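Local atomic coordinates of uncharacterized protein YjgB (Bacillus subtilis, PDB entry 4YGT), a protein that is of unknown function, a putative secreted lipoprotein and the first structural representative of the DUF4309 family. Residues A[51-56]-A[76-81]. Sequence-based numbering, arbitrary orientation.
Sequences AAFGEP and PGYGFS. With EDO (1,2-ethanediol), chain C.
F53, on the last turn of helix 46-53, reaches across to Y78 and F80 on strand 77-82, and its ring makes all the direct contact between the two segments. Against Y78 the pair is an offset edge-to-face one: the far edge of the F53 ring, CE2 and CZ, is turned toward the tyrosine face, with centroids 5.3 Å apart and planes at 68°. The closest approach, F53 CE2 to Y78 CD2, is 3.4 Å, so the slightly positive ring hydrogens of the phenylalanine can lie near the tyrosine's pi cloud. The F80 ring meets F53 obliquely, the two ring planes inclined at 58°; F80 CE1 lies over one face of F53, toward the rim, and F80 CZ comes 3.6 Å from F53 CE1. With CG beside the backbone N (chi1 -75°), the F53 ring is directed from the helix end onto the strand.

The three rings form an aromatic cluster that packs helix 46-53 against one face of the seven-stranded antiparallel sheet, near its 67-69 end. Y78 and F80, two residues apart on the strand, project to this same face; Y69 of the neighbouring strand also meets the F53 ring. Were F53 cut back to an alanine, the rings of Y78 and F80 would probably lose their partner from the helix, with a gap opening beneath its last turn. Tyrosine suits position 78 because its ring packs here while its OH makes a weak hydrogen bond to Q35. F80, buried and wholly apolar, also touches V49, I88 and I91, which suits a phenylalanine.

Just past the helix, G54 takes a positive phi; a beta carbon there would collide with the carbonyl O of F53, and glycine has none. An ethanediol, probably a crystallisation additive, lies at the edge of the F53 ring, its C1 3.8 Å from F53 CD2.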
ATOM      1  N   ALA A  51       7.503   5.056  16.109  1.00 47.64           N
ATOM      2  CA  ALA A  51       8.647   5.966  16.162  1.00 48.86           C
ATOM      3  C   ALA A  51       8.631   6.892  14.928  1.00 50.46           C
ATOM      4  O   ALA A  51       8.786   8.099  15.065  1.00 51.79           O
ATOM      5  CB  ALA A  51       9.953   5.170  16.233  1.00 50.48           C
ATOM      6  N   ALA A  52       8.353   6.335  13.753  1.00 44.21           N
ATOM      7  CA  ALA A  52       8.326   7.076  12.500  1.00 42.08           C
ATOM      8  C   ALA A  52       7.084   7.956  12.315  1.00 45.12           C
ATOM      9  O   ALA A  52       7.233   9.105  11.926  1.00 46.73           O
ATOM     10  CB  ALA A  52       8.437   6.114  11.324  1.00 39.56           C
ATOM     11  N   PHE A  53       5.890   7.416  12.554  1.00 39.73           N
ATOM     12  CA  PHE A  53       4.611   8.055  12.278  1.00 40.36           C
ATOM     13  C   PHE A  53       3.875   8.646  13.467  1.00 47.22           C
ATOM     14  O   PHE A  53       2.908   9.383  13.257  1.00 49.42           O
ATOM     15  CB  PHE A  53       3.684   7.025  11.629  1.00 41.08           C
ATOM     16  CG  PHE A  53       3.971   6.708  10.184  1.00 42.36           C
ATOM     17  CD1 PHE A  53       4.921   5.752   9.838  1.00 44.70           C
ATOM     18  CD2 PHE A  53       3.294   7.364   9.165  1.00 46.21           C
ATOM     19  CE1 PHE A  53       5.186   5.458   8.499  1.00 44.38           C
ATOM     20  CE2 PHE A  53       3.557   7.064   7.825  1.00 48.04           C
ATOM     21  CZ  PHE A  53       4.504   6.114   7.501  1.00 44.23           C
ATOM     22  N   GLY A  54       4.295   8.325  14.686  1.00 43.74           N
ATOM     23  CA  GLY A  54       3.588   8.763  15.881  1.00 45.62           C
ATOM     24  C   GLY A  54       2.476   7.782  16.202  1.00 48.91           C
ATOM     25  O   GLY A  54       2.496   6.632  15.746  1.00 46.49           O
ATOM     26  N   GLU A  55       1.486   8.223  16.973  1.00 48.59           N
ATOM     27  CA  GLU A  55       0.343   7.386  17.341  1.00 47.87           C
ATOM     28  C   GLU A  55      -0.644   7.377  16.215  1.00 51.81           C
ATOM     29  O   GLU A  55      -0.822   8.417  15.571  1.00 50.51           O
ATOM     30  CB  GLU A  55      -0.326   7.852  18.662  1.00 52.14           C
ATOM     31  CG  GLU A  55       0.524   7.595  19.901  1.00 61.26           C
ATOM     32  CD  GLU A  55       1.032   6.171  20.028  1.00 84.47           C
ATOM     33  OE1 GLU A  55       0.188   5.254  20.150  1.00 69.68           O
ATOM     34  OE2 GLU A  55       2.266   5.966  19.936  1.00 81.46           O
ATOM     35  N   PRO A  56      -1.297   6.216  15.955  1.00 50.37           N
ATOM     36  CA  PRO A  56      -2.265   6.149  14.853  1.00 49.75           C
ATOM     37  C   PRO A  56      -3.566   6.905  15.108  1.00 60.12           C
ATOM     38  O   PRO A  56      -4.042   6.985  16.245  1.00 62.67           O
ATOM     39  CB  PRO A  56      -2.553   4.652  14.710  1.00 50.67           C
ATOM     40  CG  PRO A  56      -1.656   3.963  15.647  1.00 55.88           C
ATOM     41  CD  PRO A  56      -1.177   4.920  16.648  1.00 52.84           C
ATOM     42  N   PRO A  76       0.434  10.894   2.293  1.00 47.12           N
ATOM     43  CA  PRO A  76      -0.593   9.851   2.153  1.00 45.56           C
ATOM     44  C   PRO A  76      -0.927   9.090   3.443  1.00 45.80           C
ATOM     45  O   PRO A  76      -0.192   9.135   4.428  1.00 43.24           O
ATOM     46  CB  PRO A  76       0.027   8.900   1.122  1.00 45.91           C
ATOM     47  CG  PRO A  76       1.485   9.053   1.321  1.00 49.10           C
ATOM     48  CD  PRO A  76       1.700  10.489   1.642  1.00 47.33           C
ATOM     49  N   GLY A  77      -2.035   8.362   3.384  1.00 40.34           N
ATOM     50  CA  GLY A  77      -2.487   7.494   4.452  1.00 36.98           C
ATOM     51  C   GLY A  77      -1.784   6.160   4.392  1.00 36.39           C
ATOM     52  O   GLY A  77      -1.416   5.698   3.310  1.00 34.42           O
ATOM     53  N   TYR A  78      -1.551   5.554   5.562  1.00 34.47           N
ATOM     54  CA  TYR A  78      -0.929   4.229   5.676  1.00 34.20           C
ATOM     55  C   TYR A  78      -1.599   3.409   6.716  1.00 38.02           C
ATOM     56  O   TYR A  78      -2.138   3.946   7.673  1.00 37.63           O
ATOM     57  CB  TYR A  78       0.569   4.247   6.037  1.00 36.13           C
ATOM     58  CG  TYR A  78       1.481   4.803   4.987  1.00 40.98           C
ATOM     59  CD1 TYR A  78       2.003   3.992   3.980  1.00 43.24           C
ATOM     60  CD2 TYR A  78       1.864   6.130   5.017  1.00 44.72           C
ATOM     61  CE1 TYR A  78       2.867   4.513   3.016  1.00 44.89           C
ATOM     62  CE2 TYR A  78       2.737   6.652   4.082  1.00 46.22           C
ATOM     63  CZ  TYR A  78       3.212   5.858   3.072  1.00 50.15           C
ATOM     64  OH  TYR A  78       4.039   6.500   2.191  1.00 54.59           O
ATOM     65  N   GLY A  79      -1.451   2.102   6.561  1.00 34.31           N
ATOM     66  CA  GLY A  79      -1.908   1.088   7.487  1.00 33.68           C
ATOM     67  C   GLY A  79      -0.794   0.081   7.673  1.00 35.58           C
ATOM     68  O   GLY A  79      -0.103  -0.274   6.722  1.00 32.66           O
ATOM     69  N   PHE A  80      -0.579  -0.343   8.909  1.00 34.62           N
ATOM     70  CA  PHE A  80       0.404  -1.364   9.240  1.00 33.56           C
ATOM     71  C   PHE A  80      -0.240  -2.444  10.082  1.00 38.37           C
ATOM     72  O   PHE A  80      -0.837  -2.148  11.102  1.00 39.56           O
ATOM     73  CB  PHE A  80       1.588  -0.753   9.995  1.00 34.50           C
ATOM     74  CG  PHE A  80       2.334   0.294   9.206  1.00 33.35           C
ATOM     75  CD1 PHE A  80       1.916   1.624   9.213  1.00 33.87           C
ATOM     76  CD2 PHE A  80       3.450  -0.048   8.451  1.00 33.11           C
ATOM     77  CE1 PHE A  80       2.605   2.590   8.486  1.00 33.04           C
ATOM     78  CE2 PHE A  80       4.132   0.921   7.718  1.00 34.05           C
ATOM     79  CZ  PHE A  80       3.703   2.231   7.741  1.00 32.26           C
ATOM     80  N   SER A  81      -0.155  -3.685   9.639  1.00 36.60           N
ATOM     81  CA  SER A  81      -0.574  -4.845  10.428  1.00 38.55           C
ATOM     82  C   SER A  81       0.716  -5.553  10.863  1.00 43.38           C
ATOM     83  O   SER A  81       1.764  -5.365  10.235  1.00 40.58           O
ATOM     84  CB  SER A  81      -1.514  -5.753   9.640  1.00 40.30           C
ATOM     85  OG  SER A  81      -0.829  -6.450   8.615  1.00 42.67           O
TER
HETATM   86  C1  EDO C 202       1.458  10.494   8.160  1.00 81.83           C
HETATM   87  O1  EDO C 202       0.292   9.892   8.679  1.00 79.26           O
HETATM   88  C2  EDO C 202       1.273  10.834   6.679  1.00 83.70           C
HETATM   89  O2  EDO C 202       0.069  11.567   6.513  1.00 84.70           O